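Putative cytosine/guanine deaminase (Unidentified, PDB 2PAJ) catalyses the zinc-dependent hydrolytic deamination of pterins such as isoxanthopterin, replacing the 2-amino group with oxygen and releasing ammonium. Local coordinates at residues Ala135-Val140 and Ala218-Leu223; Leu166-Ala171 and Ala195-Leu200; Arg418-Arg423 and Arg440-Ala445. All coordinates share one frame; numbering follows the deposited sequence.

In the fold
Contact 1 opens on strand 131-136. Helix 149-159 and strand 163-168 follow, and the latter opens contact 2. Contact 2 closes when helix 190-203 packs back on that strand. Contact 1 closes later, at the loop after strand 213-217, and contact 2 is therefore nested inside it. The two touch: Asn138 O and Asp136 O probably accept hydrogen bonds from Gly169 N and Leu167 N, tying neighbouring barrel strands together. Contact 3 follows in series. It joins strand 414-418 to strand 442-448 on the opposite side of the chain's centre, with its nearest atoms about 17 Å from contact 1 and about 22 Å from contact 2.

Contact 1 of 3, residues Ala135-Val140 and Ala218-Leu223; sequences ADHNYV and APTTVL
His137 points the edge of its imidazole at the backbone of Ala218 and Thr220. Both carbonyl oxygens lie at that edge, in the plane of the ring. His137 NE2 donates to Ala218 O at 2.9 Å, though the place of that oxygen is doubtful. Next to it on the ring, His137 CE1 comes within 3.4 Å of Thr220 O, which accepts a hydrogen bond from Ser247 OG. Ala218 CB sits to one side of the ring plane by the NE2-CD2 bond, 3.8 Å from His137 NE2. The ring is carried there by a first torsion that sets CG anti to the backbone N (chi1 -169°). The bond from CA to CB does not aim at the other segment, but the ring reaches it.

The contact sits at the C-terminal end of the barrel strands in the TIM-barrel fold of the amidohydrolases, where the metal site is built. Strand 163-168 runs between the two strands that lead into these loops, and the His137 side chain touches its Leu167. The other ring neighbours of His137 include His76 and His248, two ligands of the zinc ion, which lies about 5 Å from the His137 side chain. The backbone carbonyl of His137 accepts a bond from ND1 of His78, another zinc ligand, and probably helps to position it.

Tyr139 and Thr220 cross at about a right angle. Tyr139 CG lies between the backbone N and the carbonyl carbon (chi1 59°). Tyr139 CB is 3.7 Å from Thr220 OG1. Farther along the side chain, on the ring, Tyr139 CD2 is 3.8 Å from Thr220 CG2, and the methyl approaches the ring obliquely. The Tyr139 side chain is also about 3 Å from that of Gln81, which probably binds substrate.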
loop_
_atom_site.group_PDB
_atom_site.type_symbol
_atom_site.label_atom_id
_atom_site.label_comp_id
_atom_site.label_asym_id
_atom_site.label_seq_id
_atom_site.Cartn_x
_atom_site.Cartn_y
_atom_site.Cartn_z
ATOM N N ALA A 135 2.175 -2.161 1.123
ATOM C CA ALA A 135 1.761 -3.016 2.218
ATOM C C ALA A 135 1.087 -4.215 1.571
ATOM O O ALA A 135 0.126 -4.059 0.817
ATOM C CB ALA A 135 0.783 -2.287 3.140
ATOM N N ASP A 136 1.615 -5.409 1.827
ATOM C CA ASP A 136 1.021 -6.606 1.263
ATOM C C ASP A 136 0.374 -7.475 2.336
ATOM O O ASP A 136 0.975 -7.742 3.375
ATOM C CB ASP A 136 2.062 -7.420 0.495
ATOM C CG ASP A 136 1.476 -8.700 -0.089
ATOM O OD1 ASP A 136 0.506 -8.618 -0.876
ATOM O OD2 ASP A 136 1.976 -9.795 0.247
ATOM N N HIS A 137 -0.867 -7.882 2.076
ATOM C CA HIS A 137 -1.618 -8.743 2.982
ATOM C C HIS A 137 -1.310 -10.145 2.482
ATOM O O HIS A 137 -2.098 -10.760 1.763
ATOM C CB HIS A 137 -3.123 -8.456 2.889
ATOM C CG HIS A 137 -3.930 -9.110 3.970
ATOM N ND1 HIS A 137 -5.305 -9.036 4.022
ATOM C CD2 HIS A 137 -3.554 -9.839 5.047
ATOM C CE1 HIS A 137 -5.743 -9.691 5.082
ATOM N NE2 HIS A 137 -4.700 -10.187 5.719
ATOM N N ASN A 138 -0.127 -10.625 2.848
ATOM C CA ASN A 138 0.343 -11.939 2.441
ATOM C C ASN A 138 -0.285 -13.037 3.284
ATOM O O ASN A 138 -0.304 -12.962 4.514
ATOM C CB ASN A 138 1.874 -11.993 2.531
ATOM C CG ASN A 138 2.439 -13.333 2.098
ATOM O OD1 ASN A 138 1.829 -14.047 1.298
ATOM N ND2 ASN A 138 3.626 -13.667 2.600
ATOM N N TYR A 139 -0.836 -14.048 2.620
ATOM C CA TYR A 139 -1.441 -15.136 3.358
ATOM C C TYR A 139 -1.088 -16.507 2.832
ATOM O O TYR A 139 -1.761 -17.506 3.127
ATOM C CB TYR A 139 -2.956 -14.954 3.496
ATOM C CG TYR A 139 -3.737 -14.862 2.220
ATOM C CD1 TYR A 139 -3.912 -15.976 1.402
ATOM C CD2 TYR A 139 -4.380 -13.678 1.881
ATOM C CE1 TYR A 139 -4.712 -15.921 0.288
ATOM C CE2 TYR A 139 -5.183 -13.599 0.771
ATOM C CZ TYR A 139 -5.349 -14.724 -0.024
ATOM O OH TYR A 139 -6.150 -14.652 -1.130
ATOM N N VAL A 140 -0.009 -16.564 2.064
ATOM C CA VAL A 140 0.440 -17.862 1.615
ATOM C C VAL A 140 1.421 -18.346 2.699
ATOM O O VAL A 140 2.577 -17.915 2.790
ATOM C CB VAL A 140 1.096 -17.818 0.205
ATOM C CG1 VAL A 140 0.519 -16.655 -0.583
ATOM C CG2 VAL A 140 2.596 -17.752 0.288
ATOM N N ALA A 218 -2.026 -9.775 10.885
ATOM C CA ALA A 218 -3.127 -9.697 9.923
ATOM C C ALA A 218 -3.904 -10.948 9.491
ATOM O O ALA A 218 -3.901 -11.309 8.311
ATOM C CB ALA A 218 -2.630 -8.974 8.672
ATOM N N PRO A 219 -4.602 -11.607 10.425
ATOM C CA PRO A 219 -5.369 -12.800 10.044
ATOM C C PRO A 219 -6.316 -12.434 8.884
ATOM O O PRO A 219 -7.180 -11.570 9.039
ATOM C CB PRO A 219 -6.130 -13.135 11.324
ATOM C CG PRO A 219 -5.205 -12.636 12.405
ATOM C CD PRO A 219 -4.740 -11.315 11.862
ATOM N N THR A 220 -6.157 -13.090 7.737
ATOM C CA THR A 220 -6.967 -12.798 6.546
ATOM C C THR A 220 -8.355 -12.179 6.762
ATOM O O THR A 220 -8.526 -10.971 6.598
ATOM C CB THR A 220 -7.105 -14.044 5.682
ATOM O OG1 THR A 220 -5.868 -14.771 5.716
ATOM C CG2 THR A 220 -7.404 -13.639 4.232
ATOM N N THR A 221 -9.346 -13.003 7.094
ATOM C CA THR A 221 -10.702 -12.513 7.360
ATOM C C THR A 221 -10.971 -12.849 8.813
ATOM O O THR A 221 -11.568 -13.869 9.137
ATOM C CB THR A 221 -11.757 -13.196 6.470
ATOM O OG1 THR A 221 -11.335 -13.124 5.105
ATOM C CG2 THR A 221 -13.115 -12.497 6.615
ATOM N N VAL A 222 -10.505 -11.967 9.680
ATOM C CA VAL A 222 -10.612 -12.132 11.117
ATOM C C VAL A 222 -11.895 -12.786 11.670
ATOM O O VAL A 222 -11.837 -13.503 12.670
ATOM C CB VAL A 222 -10.353 -10.767 11.811
ATOM C CG1 VAL A 222 -11.657 -10.026 12.045
ATOM C CG2 VAL A 222 -9.573 -10.976 13.087
ATOM N N LEU A 223 -13.044 -12.557 11.045
ATOM C CA LEU A 223 -14.270 -13.172 11.551
ATOM C C LEU A 223 -14.470 -14.588 11.017
ATOM O O LEU A 223 -15.513 -15.192 11.242
ATOM C CB LEU A 223 -15.495 -12.330 11.195
ATOM C CG LEU A 223 -15.501 -10.872 11.647
ATOM C CD1 LEU A 223 -16.837 -10.237 11.273
ATOM C CD2 LEU A 223 -15.268 -10.786 13.149
#

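Contact 2 of 3, residues Leu166-Ala171 and Ala195-Leu200; sequences LLRGGA and ADIERL
Arg168 of strand 163-168 reaches Asp196 of helix 190-203, the helix that follows this strand in the beta/alpha barrel. Strand 166-168 and helix 195-200 run nearly antiparallel, at 162°, with a closest approach of 10.8 Å between their axes. From CB, the Arg168 chain first meets apolar carbon. Arg168 CG lies 3.7 Å from Leu200 CD1 and 4.2 Å from Ile197 CG1. Leu200 CD1 also meets Leu166 CD2, at 4.0 Å. A bend at the second torsion (chi2 -69°) then turns the chain, and CD carries it on to the guanidinium.

NE and NH2 both grip one oxygen, Asp196 OD1, in a side-on salt bridge close to the guanidinium plane. Arg168 NH2 makes the shorter bond, 2.8 Å to Asp196 OD1, on the anti lone pair. Arg168 NE is 3.3 Å from Asp196 OD1 and meets it from above the carboxylate plane. The two flat groups stand 83° apart. NH1 turns away to Glu188 and makes a weak bond to Gly169 O. Tyr141 and Tyr193 add cation-pi contacts. Arg199 completes a salt-bridge network with Arg168 and Asp196: Asp196 OD2 uses its syn lone pair for Arg199 NH1, at 2.6 Å.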
loop_
_atom_site.group_PDB
_atom_site.type_symbol
_atom_site.label_atom_id
_atom_site.label_comp_id
_atom_site.label_asym_id
_atom_site.label_seq_id
_atom_site.Cartn_x
_atom_site.Cartn_y
_atom_site.Cartn_z
ATOM N N LEU A 166 4.841 -5.705 5.937
ATOM C CA LEU A 166 4.313 -7.061 5.882
ATOM C C LEU A 166 3.063 -7.242 6.733
ATOM O O LEU A 166 3.079 -7.008 7.939
ATOM C CB LEU A 166 5.379 -8.062 6.327
ATOM C CG LEU A 166 4.936 -9.528 6.364
ATOM C CD1 LEU A 166 4.432 -9.959 4.994
ATOM C CD2 LEU A 166 6.091 -10.398 6.821
ATOM N N LEU A 167 1.980 -7.660 6.089
ATOM C CA LEU A 167 0.715 -7.894 6.771
ATOM C C LEU A 167 0.549 -9.419 6.835
ATOM O O LEU A 167 -0.174 -10.017 6.042
ATOM C CB LEU A 167 -0.439 -7.261 5.985
ATOM C CG LEU A 167 -0.288 -5.822 5.479
ATOM C CD1 LEU A 167 -1.565 -5.401 4.776
ATOM C CD2 LEU A 167 0.014 -4.902 6.634
ATOM N N ARG A 168 1.239 -10.031 7.793
ATOM C CA ARG A 168 1.246 -11.477 7.987
ATOM C C ARG A 168 -0.153 -12.031 8.197
ATOM O O ARG A 168 -0.726 -11.901 9.274
ATOM C CB ARG A 168 2.148 -11.812 9.185
ATOM C CG ARG A 168 2.895 -13.140 9.107
ATOM C CD ARG A 168 1.968 -14.343 9.218
ATOM N NE ARG A 168 2.710 -15.597 9.330
ATOM C CZ ARG A 168 2.146 -16.798 9.412
ATOM N NH1 ARG A 168 0.828 -16.914 9.398
ATOM N NH2 ARG A 168 2.902 -17.883 9.494
ATOM N N GLY A 169 -0.693 -12.656 7.156
ATOM C CA GLY A 169 -2.029 -13.211 7.235
ATOM C C GLY A 169 -2.068 -14.703 7.480
ATOM O O GLY A 169 -1.032 -15.345 7.620
ATOM N N GLY A 170 -3.272 -15.256 7.534
ATOM C CA GLY A 170 -3.416 -16.681 7.752
ATOM C C GLY A 170 -4.690 -17.066 8.477
ATOM O O GLY A 170 -5.563 -16.234 8.738
ATOM N N ALA A 171 -4.804 -18.349 8.793
ATOM C CA ALA A 171 -5.966 -18.849 9.502
ATOM C C ALA A 171 -5.637 -20.068 10.338
ATOM O O ALA A 171 -4.664 -20.776 10.085
ATOM C CB ALA A 171 -7.082 -19.184 8.522
ATOM N N ALA A 195 4.193 -17.807 16.936
ATOM C CA ALA A 195 5.630 -17.995 16.965
ATOM C C ALA A 195 6.295 -17.269 15.804
ATOM O O ALA A 195 7.287 -16.556 15.981
ATOM C CB ALA A 195 5.952 -19.485 16.909
ATOM N N ASP A 196 5.726 -17.438 14.619
ATOM C CA ASP A 196 6.276 -16.829 13.422
ATOM C C ASP A 196 6.337 -15.324 13.507
ATOM O O ASP A 196 7.321 -14.705 13.100
ATOM C CB ASP A 196 5.454 -17.227 12.207
ATOM C CG ASP A 196 6.211 -17.029 10.917
ATOM O OD1 ASP A 196 5.576 -17.093 9.840
ATOM O OD2 ASP A 196 7.445 -16.816 10.986
ATOM N N ILE A 197 5.283 -14.734 14.043
ATOM C CA ILE A 197 5.232 -13.297 14.163
ATOM C C ILE A 197 6.282 -12.745 15.117
ATOM O O ILE A 197 6.860 -11.680 14.873
ATOM C CB ILE A 197 3.821 -12.855 14.557
ATOM C CG1 ILE A 197 2.940 -12.863 13.305
ATOM C CG2 ILE A 197 3.847 -11.482 15.196
ATOM C CD1 ILE A 197 1.586 -12.256 13.501
ATOM N N GLU A 198 6.553 -13.476 16.190
ATOM C CA GLU A 198 7.564 -13.044 17.148
ATOM C C GLU A 198 8.918 -13.079 16.424
ATOM O O GLU A 198 9.744 -12.169 16.539
ATOM C CB GLU A 198 7.536 -13.977 18.356
ATOM C CG GLU A 198 6.146 -14.032 18.988
ATOM C CD GLU A 198 6.131 -14.634 20.389
ATOM O OE1 GLU A 198 6.419 -15.851 20.530
ATOM O OE2 GLU A 198 5.826 -13.887 21.349
ATOM N N ARG A 199 9.107 -14.133 15.641
ATOM C CA ARG A 199 10.320 -14.294 14.868
ATOM C C ARG A 199 10.451 -13.088 13.932
ATOM O O ARG A 199 11.474 -12.401 13.934
ATOM C CB ARG A 199 10.244 -15.598 14.077
ATOM C CG ARG A 199 11.344 -15.771 13.072
ATOM C CD ARG A 199 10.857 -16.630 11.909
ATOM N NE ARG A 199 11.467 -16.231 10.638
ATOM C CZ ARG A 199 10.775 -16.004 9.523
ATOM N NH1 ARG A 199 9.454 -16.141 9.521
ATOM N NH2 ARG A 199 11.397 -15.619 8.412
ATOM N N LEU A 200 9.404 -12.834 13.148
ATOM C CA LEU A 200 9.370 -11.707 12.206
ATOM C C LEU A 200 9.467 -10.336 12.884
ATOM O O LEU A 200 10.119 -9.420 12.381
ATOM C CB LEU A 200 8.083 -11.755 11.384
ATOM C CG LEU A 200 7.941 -12.966 10.464
ATOM C CD1 LEU A 200 6.539 -12.988 9.861
ATOM C CD2 LEU A 200 9.026 -12.911 9.382
#

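Contact 3 of 3, residues Arg418-Arg423 and Arg440-Ala445; sequences RLDDPR and RPSVMA
Arg418 and Ser442 face each other as an antiparallel hydrogen-bonded pair, and their side chains project from the same face of the sheet. Arg418 N donates to Ser442 O at 2.7 Å. The return bond, Ser442 N to Arg418 O, is weak at 3.4 Å. The contact lies away from the metal site. Here strand 414-418 pairs with strands 67-73 and 442-448, consistent with the small beta domain beside the barrel in this family. A classic beta bulge follows, where Met444 and Ala445 both face Val416.

The Arg418 side chain leaves with CG anti to the backbone N (chi1 -179°) and bends at the third torsion (chi3 -76°). The bend brings one face of the guanidinium under Met444 CB, which is offset toward its rim. Met444 CE is 3.6 Å from Arg418 NH2. Met444 is itself folded, with CG between its backbone N and carbonyl carbon and further bends beyond.

Asp420 has its CG between N and carbonyl carbon too (chi1 52°). Asp420 OD2 comes 3.4 Å from Ser442 CB. Ser442 OG bonds to Asp457. Leu419 starts away from the other segment, yet Leu419 CD2 meets Pro441 CB at 4.3 Å.

Asp421 OD2 accepts from Arg423 N at 3.1 Å in an Asx turn and forms a salt bridge with Arg423 NH1 at 3.2 Å. NE of Arg423 goes to Ser437 O, and Arg440 pairs with Asp457. Across this contact, then, the hydrogen bonds are backbone ones. The Arg418 guanidinium packs on Met444, and its NH1 makes a long, weak ion pair with Asp456.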
loop_
_atom_site.group_PDB
_atom_site.type_symbol
_atom_site.label_atom_id
_atom_site.label_comp_id
_atom_site.label_asym_id
_atom_site.label_seq_id
_atom_site.Cartn_x
_atom_site.Cartn_y
_atom_site.Cartn_z
ATOM N N ARG A 418 6.186 13.767 -15.158
ATOM C CA ARG A 418 6.302 14.557 -16.375
ATOM C C ARG A 418 5.010 14.292 -17.157
ATOM O O ARG A 418 4.686 13.140 -17.456
ATOM C CB ARG A 418 7.532 14.136 -17.189
ATOM C CG ARG A 418 7.726 14.942 -18.468
ATOM C CD ARG A 418 9.175 14.946 -18.897
ATOM N NE ARG A 418 9.989 15.850 -18.087
ATOM C CZ ARG A 418 11.282 15.656 -17.852
ATOM N NH1 ARG A 418 11.890 14.589 -18.361
ATOM N NH2 ARG A 418 11.973 16.522 -17.127
ATOM N N LEU A 419 4.256 15.351 -17.453
ATOM C CA LEU A 419 2.994 15.212 -18.181
ATOM C C LEU A 419 3.227 15.402 -19.670
ATOM O O LEU A 419 2.610 16.255 -20.298
ATOM C CB LEU A 419 1.988 16.250 -17.694
ATOM C CG LEU A 419 1.784 16.387 -16.186
ATOM C CD1 LEU A 419 0.794 17.499 -15.924
ATOM C CD2 LEU A 419 1.283 15.080 -15.593
ATOM N N ASP A 420 4.112 14.594 -20.232
ATOM C CA ASP A 420 4.455 14.677 -21.643
ATOM C C ASP A 420 3.502 13.916 -22.576
ATOM O O ASP A 420 3.700 13.892 -23.793
ATOM C CB ASP A 420 5.883 14.172 -21.810
ATOM C CG ASP A 420 6.085 12.816 -21.168
ATOM O OD1 ASP A 420 5.578 11.809 -21.714
ATOM O OD2 ASP A 420 6.739 12.759 -20.105
ATOM N N ASP A 421 2.482 13.291 -21.993
ATOM C CA ASP A 421 1.478 12.544 -22.745
ATOM C C ASP A 421 0.365 13.524 -23.101
ATOM O O ASP A 421 -0.015 14.357 -22.278
ATOM C CB ASP A 421 0.888 11.425 -21.882
ATOM C CG ASP A 421 -0.050 10.507 -22.662
ATOM O OD1 ASP A 421 0.425 9.485 -23.193
ATOM O OD2 ASP A 421 -1.256 10.810 -22.753
ATOM N N PRO A 422 -0.171 13.439 -24.329
ATOM C CA PRO A 422 -1.243 14.329 -24.771
ATOM C C PRO A 422 -2.498 14.429 -23.911
ATOM O O PRO A 422 -3.241 15.394 -24.032
ATOM C CB PRO A 422 -1.541 13.849 -26.195
ATOM C CG PRO A 422 -0.908 12.500 -26.284
ATOM C CD PRO A 422 0.320 12.629 -25.451
ATOM N N ARG A 423 -2.747 13.456 -23.044
ATOM C CA ARG A 423 -3.934 13.526 -22.191
ATOM C C ARG A 423 -3.851 14.722 -21.248
ATOM O O ARG A 423 -4.866 15.204 -20.750
ATOM C CB ARG A 423 -4.100 12.245 -21.364
ATOM C CG ARG A 423 -2.884 11.847 -20.509
ATOM C CD ARG A 423 -3.238 10.779 -19.479
ATOM N NE ARG A 423 -4.231 9.834 -19.992
ATOM C CZ ARG A 423 -3.970 8.780 -20.757
ATOM N NH1 ARG A 423 -2.733 8.490 -21.116
ATOM N NH2 ARG A 423 -4.960 8.032 -21.194
ATOM N N ARG A 440 -1.377 6.977 -17.157
ATOM C CA ARG A 440 -0.298 6.801 -16.200
ATOM C C ARG A 440 0.787 7.825 -16.489
ATOM O O ARG A 440 1.477 7.732 -17.505
ATOM C CB ARG A 440 0.300 5.395 -16.319
ATOM C CG ARG A 440 1.538 5.189 -15.451
ATOM C CD ARG A 440 2.317 3.918 -15.772
ATOM N NE ARG A 440 3.684 4.103 -15.308
ATOM C CZ ARG A 440 4.710 4.394 -16.101
ATOM N NH1 ARG A 440 4.537 4.508 -17.411
ATOM N NH2 ARG A 440 5.904 4.639 -15.575
ATOM N N PRO A 441 0.958 8.820 -15.607
ATOM C CA PRO A 441 1.996 9.811 -15.874
ATOM C C PRO A 441 3.396 9.215 -15.878
ATOM O O PRO A 441 3.641 8.144 -15.334
ATOM C CB PRO A 441 1.778 10.852 -14.778
ATOM C CG PRO A 441 1.198 10.070 -13.677
ATOM C CD PRO A 441 0.243 9.135 -14.363
ATOM N N SER A 442 4.299 9.929 -16.529
ATOM C CA SER A 442 5.683 9.524 -16.660
ATOM C C SER A 442 6.463 9.904 -15.399
ATOM O O SER A 442 6.567 11.082 -15.066
ATOM C CB SER A 442 6.268 10.212 -17.905
ATOM O OG SER A 442 7.639 9.929 -18.104
ATOM N N VAL A 443 6.989 8.910 -14.683
ATOM C CA VAL A 443 7.775 9.186 -13.478
ATOM C C VAL A 443 9.217 9.526 -13.854
ATOM O O VAL A 443 10.060 8.641 -14.036
ATOM C CB VAL A 443 7.785 7.990 -12.480
ATOM C CG1 VAL A 443 6.525 7.994 -11.637
ATOM C CG2 VAL A 443 7.894 6.698 -13.235
ATOM N N MET A 444 9.492 10.818 -13.981
ATOM C CA MET A 444 10.833 11.244 -14.328
ATOM C C MET A 444 11.656 11.003 -13.075
ATOM O O MET A 444 12.857 10.768 -13.143
ATOM C CB MET A 444 10.844 12.735 -14.737
ATOM C CG MET A 444 10.914 13.735 -13.589
ATOM S SD MET A 444 12.608 14.295 -13.245
ATOM C CE MET A 444 12.442 16.065 -13.576
ATOM N N ALA A 445 10.992 11.028 -11.926
ATOM C CA ALA A 445 11.698 10.815 -10.671
ATOM C C ALA A 445 10.842 10.330 -9.502
ATOM O O ALA A 445 9.798 10.895 -9.205
ATOM C CB ALA A 445 12.412 12.096 -10.269
#